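Local coordinates for protein PipY (Synechococcus elongatus, PDB 5NLC) that binds pyridoxal 5'-phosphate and is probably involved in the homeostasis of this vitamin B6 cofactor, at residues M192-S195 and S196-P199; G158-A161 and A162-Q165; L8-L11 and R12-P16; E35-A39 and G40-F44. All coordinates share one frame; numbering follows the deposited sequence.

How the contacts relate
The four contacts are local turns and helix ends of one modified TIM barrel, met along the chain in the order 3, 4, 2, 1. Contact 3 is the end of helix 4-14 and contact 4 the turn from helix 30-38 into strand 43-46; their centres lie about 13 Å apart, and Arg12 reaches the carbonyl of Gly40. Contact 1, the loop between strand 189-191 and helix 198-203, touches both contact 3, through Trp198, and contact 2, the start of helix 161-181, through Asp197. Contacts 2 and 4 are farthest apart, about 31 Å between centres. The loop of contact 1, which carries a cofactor-binding serine, thus packs against the ends of two helices.

Contact 1: M192-S195 and S196-P199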
# COMPACT_ATOMS: atom_id res chain seq x y z
N MET A 192 1.29 -6.68 0.08
CA MET A 192 2.07 -7.52 0.98
C MET A 192 3.42 -7.80 0.29
O MET A 192 3.45 -7.96 -0.91
CB MET A 192 1.34 -8.84 1.35
CG MET A 192 0.91 -9.74 0.19
SD MET A 192 -0.18 -11.12 0.70
CE MET A 192 -0.25 -12.14 -0.74
N GLY A 193 4.50 -7.86 1.04
CA GLY A 193 5.84 -8.14 0.51
C GLY A 193 6.70 -6.88 0.60
O GLY A 193 6.39 -5.89 -0.04
N MET A 194 7.75 -6.93 1.40
CA MET A 194 8.66 -5.84 1.60
C MET A 194 10.07 -6.32 1.24
O MET A 194 10.23 -7.43 0.67
CB MET A 194 8.50 -5.24 3.00
CG MET A 194 8.43 -6.16 4.20
SD MET A 194 9.97 -7.04 4.52
CE MET A 194 10.95 -5.78 5.32
N SER A 195 11.08 -5.55 1.61
CA SER A 195 12.43 -5.76 1.05
C SER A 195 12.96 -7.16 1.22
O SER A 195 13.51 -7.70 0.30
CB SER A 195 13.42 -4.74 1.69
OG SER A 195 13.32 -4.90 3.10
N SER A 196 12.72 -7.80 2.35
CA SER A 196 13.27 -9.14 2.57
C SER A 196 12.28 -10.29 2.32
O SER A 196 12.70 -11.41 2.26
CB SER A 196 13.76 -9.25 3.98
OG SER A 196 12.77 -8.75 4.85
N ASP A 197 10.98 -10.02 2.22
CA ASP A 197 10.03 -11.10 2.11
C ASP A 197 9.15 -11.06 0.87
O ASP A 197 8.25 -11.93 0.72
CB ASP A 197 9.22 -11.27 3.38
CG ASP A 197 8.24 -10.15 3.64
OD1 ASP A 197 7.94 -9.37 2.69
OD2 ASP A 197 7.69 -10.13 4.80
N TRP A 198 9.44 -10.16 -0.07
CA TRP A 198 8.56 -10.04 -1.25
C TRP A 198 8.50 -11.33 -2.13
O TRP A 198 7.49 -11.58 -2.70
CB TRP A 198 8.83 -8.78 -2.12
CG TRP A 198 10.15 -8.77 -2.83
CD1 TRP A 198 11.28 -8.07 -2.47
CD2 TRP A 198 10.47 -9.43 -4.03
NE1 TRP A 198 12.30 -8.28 -3.35
CE2 TRP A 198 11.85 -9.15 -4.31
CE3 TRP A 198 9.78 -10.30 -4.87
CZ2 TRP A 198 12.49 -9.64 -5.44
CZ3 TRP A 198 10.42 -10.78 -6.00
CH2 TRP A 198 11.78 -10.49 -6.25
N PRO A 199 9.57 -12.12 -2.22
CA PRO A 199 9.38 -13.36 -3.02
C PRO A 199 8.30 -14.28 -2.40
O PRO A 199 7.54 -14.92 -3.12
CB PRO A 199 10.78 -13.99 -3.02
CG PRO A 199 11.72 -12.81 -2.82
CD PRO A 199 10.99 -11.91 -1.86
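The side chain of Met194 folds over that of Asp197, the two crossing at about a right angle, in the loop that leads from strand 189-191 into helix 198-203 of this fold type III barrel. The loop carries Ser195, which binds pyridoxal 5'-phosphate in the cofactor complex of this protein; the cofactor is absent here. Asp197 occupies the N-cap position, yet its carboxylate turns back along the chain: CG sits between the backbone N and the carbonyl carbon (chi1 70°), which carries OD1 to the amide of Met194. That bond is short and almost straight, with Met194 N 2.8 Å from Asp197 OD1 and an N-H...O angle of 170°, and the amide meets the oxygen nearly along its C-O axis. In return, Asp197 N donates to Met194 O at 3.1 Å from above the carbonyl plane, so the two residues are tied in both directions. With an alanine at Asp197, the amide of Met194 would probably lose its acceptor and Met194 CG the carboxylate it packs against. Gly193 CA lies 3.3 Å from Asp197 OD1 and 3.8 Å from Trp198 CA; a CB on this glycine would be tight against Trp198 CA and, at these backbone angles, jammed against the carbonyl O of Met192. The Trp198 ring presents its edge to Met194 O, while its NE1 is hydrogen-bonded to Gln214. Bends at chi2 and chi3 bring the Met194 thioether round to Ser196, where SD lies 3.3 Å from OG and accepts a weak bond from Ser196 N.

Contact 2: G158-A161 and A162-Q165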
# COMPACT_ATOMS: atom_id res chain seq x y z
N GLY A 158 10.67 -10.01 12.81
CA GLY A 158 11.21 -11.23 13.39
C GLY A 158 10.39 -12.49 13.16
O GLY A 158 10.81 -13.56 13.57
N LEU A 159 9.24 -12.40 12.50
CA LEU A 159 8.51 -13.58 12.05
C LEU A 159 9.43 -14.53 11.20
O LEU A 159 10.23 -14.07 10.36
CB LEU A 159 7.32 -13.11 11.18
CG LEU A 159 6.07 -13.94 11.28
CD1 LEU A 159 5.54 -13.94 12.71
CD2 LEU A 159 5.04 -13.50 10.27
N THR A 160 9.33 -15.83 11.39
CA THR A 160 10.09 -16.78 10.54
C THR A 160 9.63 -16.75 9.08
O THR A 160 8.56 -16.30 8.77
CB THR A 160 10.03 -18.21 11.07
OG1 THR A 160 8.74 -18.79 10.84
CG2 THR A 160 10.40 -18.22 12.57
N ALA A 161 10.46 -17.23 8.16
CA ALA A 161 10.08 -17.36 6.77
C ALA A 161 8.83 -18.24 6.66
O ALA A 161 7.89 -17.89 5.96
CB ALA A 161 11.26 -17.93 5.90
N ALA A 162 8.78 -19.35 7.41
CA ALA A 162 7.61 -20.23 7.38
C ALA A 162 6.34 -19.55 7.86
O ALA A 162 5.28 -19.65 7.21
CB ALA A 162 7.90 -21.53 8.15
N GLU A 163 6.46 -18.82 8.94
CA GLU A 163 5.33 -18.13 9.54
C GLU A 163 4.88 -16.99 8.58
O GLU A 163 3.68 -16.69 8.48
CB GLU A 163 5.71 -17.56 10.90
CG GLU A 163 5.76 -18.55 12.03
CD GLU A 163 6.53 -18.04 13.26
OE1 GLU A 163 7.29 -17.02 13.23
OE2 GLU A 163 6.44 -18.74 14.29
N THR A 164 5.83 -16.38 7.86
CA THR A 164 5.49 -15.37 6.88
C THR A 164 4.75 -15.94 5.67
O THR A 164 3.76 -15.37 5.19
CB THR A 164 6.75 -14.61 6.42
OG1 THR A 164 7.34 -14.05 7.59
CG2 THR A 164 6.40 -13.57 5.38
N GLN A 165 5.24 -17.02 5.15
CA GLN A 165 4.52 -17.71 4.06
C GLN A 165 3.07 -18.00 4.44
O GLN A 165 2.13 -17.72 3.67
CB GLN A 165 5.21 -19.04 3.74
CG GLN A 165 4.49 -19.74 2.60
CD GLN A 165 5.05 -21.06 2.34
OE1 GLN A 165 4.94 -21.94 3.22
NE2 GLN A 165 5.66 -21.26 1.13
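Thr160 and Glu163 exchange hydrogen bonds across the first turn of helix 161-181 and form a capping box. Thr160 OG1 accepts from Glu163 N at 3.0 Å, and Glu163 OE1 accepts from Thr160 N, also at 3.0 Å, with an N-H...O angle of 168°. The second bond reaches OE1 on its anti side, 29° out of the carboxylate plane. Glu163 can return this bond because its CG stands anti to the carbonyl carbon (chi1 -77°) and its chain runs out extended, past the Thr160 hydroxyl. A negative carboxylate at the N-terminal end of a helix is probably favoured by the helix dipole.

Thr160 O is gripped twice by Thr164: the backbone N donates at 2.9 Å and the hydroxyl OG1 at 2.8 Å, arriving from opposite faces of the carbonyl plane. The Thr164 hydroxyl thus reinforces the first turn from the buried side of the helix.

Leu159 packs against the flank of this network. Its CD1 lies 3.6 Å from Glu163 OE1, and its CD2 is 3.6 Å from Thr164 OG1, so the isobutyl group straddles both partners of Thr160. Shortening Leu159 to an alanine is likely to open a gap beside the Glu163 chain and leave its carboxylate with more freedom to turn.

Farther out, Leu159 touches Leu120, and Thr164 packs on Ala155 and on Asp197 just ahead of helix 198-203. The cap therefore closes the loop that follows strand 147-152 of the parallel sheet and starts the long helix 161-181 beside that shorter one.

Contact 3: L8-L11 and R12-P16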
# COMPACT_ATOMS: atom_id res chain seq x y z
N LEU A 8 16.15 -1.98 -11.69
CA LEU A 8 14.73 -2.08 -12.05
C LEU A 8 14.50 -3.21 -13.06
O LEU A 8 13.54 -3.96 -12.93
CB LEU A 8 14.16 -0.77 -12.62
CG LEU A 8 12.66 -0.84 -12.94
CD1 LEU A 8 11.87 -1.13 -11.68
CD2 LEU A 8 12.10 0.44 -13.53
N ALA A 9 15.34 -3.31 -14.08
CA ALA A 9 15.24 -4.39 -15.09
C ALA A 9 15.33 -5.80 -14.49
O ALA A 9 14.67 -6.77 -14.97
CB ALA A 9 16.32 -4.25 -16.13
N SER A 10 16.20 -5.91 -13.51
CA SER A 10 16.45 -7.17 -12.87
C SER A 10 15.24 -7.56 -12.06
O SER A 10 14.75 -8.71 -12.15
CB SER A 10 17.73 -7.10 -12.05
OG SER A 10 17.91 -8.29 -11.38
N LEU A 11 14.71 -6.61 -11.28
CA LEU A 11 13.50 -6.89 -10.53
C LEU A 11 12.32 -7.21 -11.39
O LEU A 11 11.61 -8.23 -11.15
CB LEU A 11 13.14 -5.73 -9.67
CG LEU A 11 14.08 -5.49 -8.54
CD1 LEU A 11 14.08 -4.01 -8.14
CD2 LEU A 11 13.65 -6.36 -7.40
N ARG A 12 12.08 -6.38 -12.39
CA ARG A 12 10.94 -6.66 -13.28
C ARG A 12 11.07 -8.04 -13.97
O ARG A 12 10.05 -8.69 -14.21
CB ARG A 12 10.77 -5.57 -14.34
CG ARG A 12 10.28 -4.28 -13.75
CD ARG A 12 10.27 -3.18 -14.81
NE ARG A 12 9.39 -2.08 -14.39
CZ ARG A 12 8.96 -1.06 -15.16
NH1 ARG A 12 9.32 -0.95 -16.46
NH2 ARG A 12 8.17 -0.13 -14.62
N SER A 13 12.30 -8.50 -14.26
CA SER A 13 12.44 -9.80 -14.89
C SER A 13 12.01 -10.93 -13.95
O SER A 13 11.69 -12.00 -14.42
CB SER A 13 13.85 -10.03 -15.43
OG SER A 13 14.76 -10.21 -14.36
N GLN A 14 12.04 -10.70 -12.64
CA GLN A 14 11.62 -11.69 -11.68
C GLN A 14 10.12 -11.68 -11.42
O GLN A 14 9.65 -12.61 -10.85
CB GLN A 14 12.38 -11.56 -10.35
CG GLN A 14 13.88 -11.62 -10.48
CD GLN A 14 14.61 -11.22 -9.21
OE1 GLN A 14 15.33 -10.24 -9.18
NE2 GLN A 14 14.42 -12.00 -8.16
N LEU A 15 9.37 -10.68 -11.86
CA LEU A 15 8.01 -10.58 -11.45
C LEU A 15 7.02 -10.97 -12.57
O LEU A 15 7.25 -10.68 -13.73
CB LEU A 15 7.71 -9.16 -10.98
CG LEU A 15 8.62 -8.67 -9.85
CD1 LEU A 15 8.43 -7.19 -9.67
CD2 LEU A 15 8.34 -9.36 -8.53
N PRO A 16 5.91 -11.59 -12.22
CA PRO A 16 4.82 -11.77 -13.20
C PRO A 16 4.08 -10.44 -13.42
O PRO A 16 4.20 -9.55 -12.56
CB PRO A 16 3.92 -12.77 -12.53
CG PRO A 16 4.17 -12.61 -11.09
CD PRO A 16 5.57 -12.14 -10.91
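Leu8 and Arg12, one turn apart, make the main side-chain contact: the leucine lies over one face of the guanidinium, with CD2 3.8 Å above its centre. The arginine chain runs extended from CG to NE, its CG anti to the carbonyl carbon (chi1 -71°), and crosses the leucine at a slant, CD and NE packing against Leu8 CG. This apolar cover does not use the N-H groups; NH2 donates to the carbonyl of Gly40, in the turn after helix 30-38.

Hydrogen bonding follows the backbone. Arg12 N donates to Leu8 O at 2.9 Å with an angle of 172°, a regular helical bond, and Ser13 N reaches Ala9 O at 3.0 Å. Toward the C-terminus the pattern tightens, since Gln14 N bonds to Leu11 O, three residues back, and only weakly to Ser10 O; Leu15 N likewise donates to Arg12 O. These bonds lie in the final turn of helix 4-14, which precedes strand 20-24 of the barrel.

Ser13 adds a side-chain bond to this end. Its OG, placed between the backbone N and the carbonyl carbon, turns back to donate to Ser10 O at 2.7 Å, tilted 26° from the carbonyl plane.

Leu15 bends back until its CG is 3.3 Å from Leu11 O, a van der Waals contact with the carbonyl. The apolar packing is made with other parts of the fold: both leucines touch Leu21 of strand 20-24 and the ring of Trp198, while Leu11 also meets Leu215 near the end of the modelled chain.

Contact 4: E35-A39 and G40-F44; sequences EAYAA and GQRHF
The chain leaves helix 30-38 through a Schellman motif, with Gly40 at positive phi (117°), Gln41 N donating to Ala36 O at 3.0 Å and Gly40 N to Tyr37 O at 2.9 Å. A CB on Gly40 would clash with the carbonyl of Ala39.

Beyond the turn, Arg42 folds back over the helix end. Its guanidinium lies flat on one face of the Tyr37 ring, planes 8° apart and centres 3.6 Å apart, an arrangement that is also cation-pi. The bend at chi2 (-71°) returns the chain over the ring, with CD 3.5 Å from Tyr37 CE2. NH1 then bonds to Tyr37 O at 2.9 Å and to Gln41 O, while a water bridges NH2 and the same Tyr37 carbonyl. That carbonyl is therefore held by Gly40, Arg42 and the water. Asp64 joins both partners of the stack, by a salt bridge to Arg42 NE and a hydrogen bond with Tyr37 OH; Tyr37 also touches Pro63, a calcium-binding residue in another structure of this protein.

Farther along, Ala36 CB meets the edge of the Phe44 ring, 3.9 Å from CE2, and within 40-44 Gln41 NE2 bonds to His43 O on a lone pair. The contacts across the turn join helix end to strand in the beta-alpha-beta unit formed by strand 20-24, helix 30-38 and strand 43-46, the repeating connection of a TIM barrel.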
# COMPACT_ATOMS: atom_id res chain seq x y z
N GLU A 35 15.47 9.72 -12.05
CA GLU A 35 16.20 8.62 -12.68
C GLU A 35 15.36 7.31 -12.81
O GLU A 35 15.39 6.65 -13.87
CB GLU A 35 17.57 8.39 -12.00
CG GLU A 35 18.49 7.40 -12.68
CD GLU A 35 19.87 7.26 -12.02
OE1 GLU A 35 20.31 8.14 -11.20
OE2 GLU A 35 20.53 6.24 -12.31
N ALA A 36 14.64 6.96 -11.74
CA ALA A 36 13.77 5.82 -11.77
C ALA A 36 12.66 5.94 -12.74
O ALA A 36 12.33 4.98 -13.44
CB ALA A 36 13.24 5.50 -10.39
N TYR A 37 12.07 7.12 -12.82
CA TYR A 37 11.03 7.42 -13.80
C TYR A 37 11.52 7.23 -15.25
O TYR A 37 10.85 6.60 -16.09
CB TYR A 37 10.46 8.80 -13.53
CG TYR A 37 9.23 9.13 -14.35
CD1 TYR A 37 9.37 9.54 -15.67
CD2 TYR A 37 7.97 9.04 -13.82
CE1 TYR A 37 8.26 9.85 -16.46
CE2 TYR A 37 6.83 9.38 -14.60
CZ TYR A 37 7.01 9.76 -15.90
OH TYR A 37 5.95 10.05 -16.72
N ALA A 38 12.73 7.69 -15.52
CA ALA A 38 13.29 7.54 -16.84
C ALA A 38 13.49 6.10 -17.18
O ALA A 38 13.42 5.74 -18.31
CB ALA A 38 14.64 8.26 -16.90
N ALA A 39 13.75 5.27 -16.19
CA ALA A 39 13.90 3.83 -16.42
C ALA A 39 12.57 3.09 -16.52
O ALA A 39 12.60 1.92 -16.83
CB ALA A 39 14.71 3.20 -15.30
N GLY A 40 11.45 3.76 -16.29
CA GLY A 40 10.13 3.18 -16.49
C GLY A 40 9.30 3.08 -15.19
O GLY A 40 8.13 2.64 -15.23
N GLN A 41 9.86 3.47 -14.03
CA GLN A 41 9.10 3.36 -12.80
C GLN A 41 8.07 4.46 -12.67
O GLN A 41 8.37 5.66 -12.94
CB GLN A 41 10.04 3.38 -11.61
CG GLN A 41 9.42 3.09 -10.25
CD GLN A 41 8.85 1.70 -10.11
OE1 GLN A 41 9.32 0.78 -10.79
NE2 GLN A 41 7.81 1.53 -9.25
N ARG A 42 6.85 4.08 -12.20
CA ARG A 42 5.74 5.00 -12.00
C ARG A 42 5.14 5.06 -10.64
O ARG A 42 4.56 6.10 -10.26
CB ARG A 42 4.62 4.71 -13.01
CG ARG A 42 5.09 4.86 -14.47
CD ARG A 42 5.32 6.28 -14.86
NE ARG A 42 5.80 6.41 -16.25
CZ ARG A 42 7.06 6.35 -16.67
NH1 ARG A 42 8.05 6.10 -15.84
NH2 ARG A 42 7.32 6.54 -17.95
N HIS A 43 5.26 3.98 -9.87
CA HIS A 43 4.70 3.93 -8.53
C HIS A 43 5.77 4.13 -7.48
O HIS A 43 6.77 3.40 -7.44
CB HIS A 43 4.09 2.55 -8.32
CG HIS A 43 2.94 2.27 -9.22
ND1 HIS A 43 1.71 2.88 -9.08
CD2 HIS A 43 2.83 1.45 -10.30
CE1 HIS A 43 0.90 2.48 -10.04
NE2 HIS A 43 1.54 1.56 -10.76
N PHE A 44 5.58 5.15 -6.66
CA PHE A 44 6.50 5.54 -5.63
C PHE A 44 5.80 5.62 -4.33
O PHE A 44 4.63 6.00 -4.26
CB PHE A 44 7.15 6.88 -5.97
CG PHE A 44 8.03 6.81 -7.17
CD1 PHE A 44 7.48 6.96 -8.43
CD2 PHE A 44 9.35 6.43 -7.06
CE1 PHE A 44 8.26 6.87 -9.58
CE2 PHE A 44 10.15 6.34 -8.21
CZ PHE A 44 9.62 6.55 -9.47
O HOH W 1 10.19 6.17 -18.88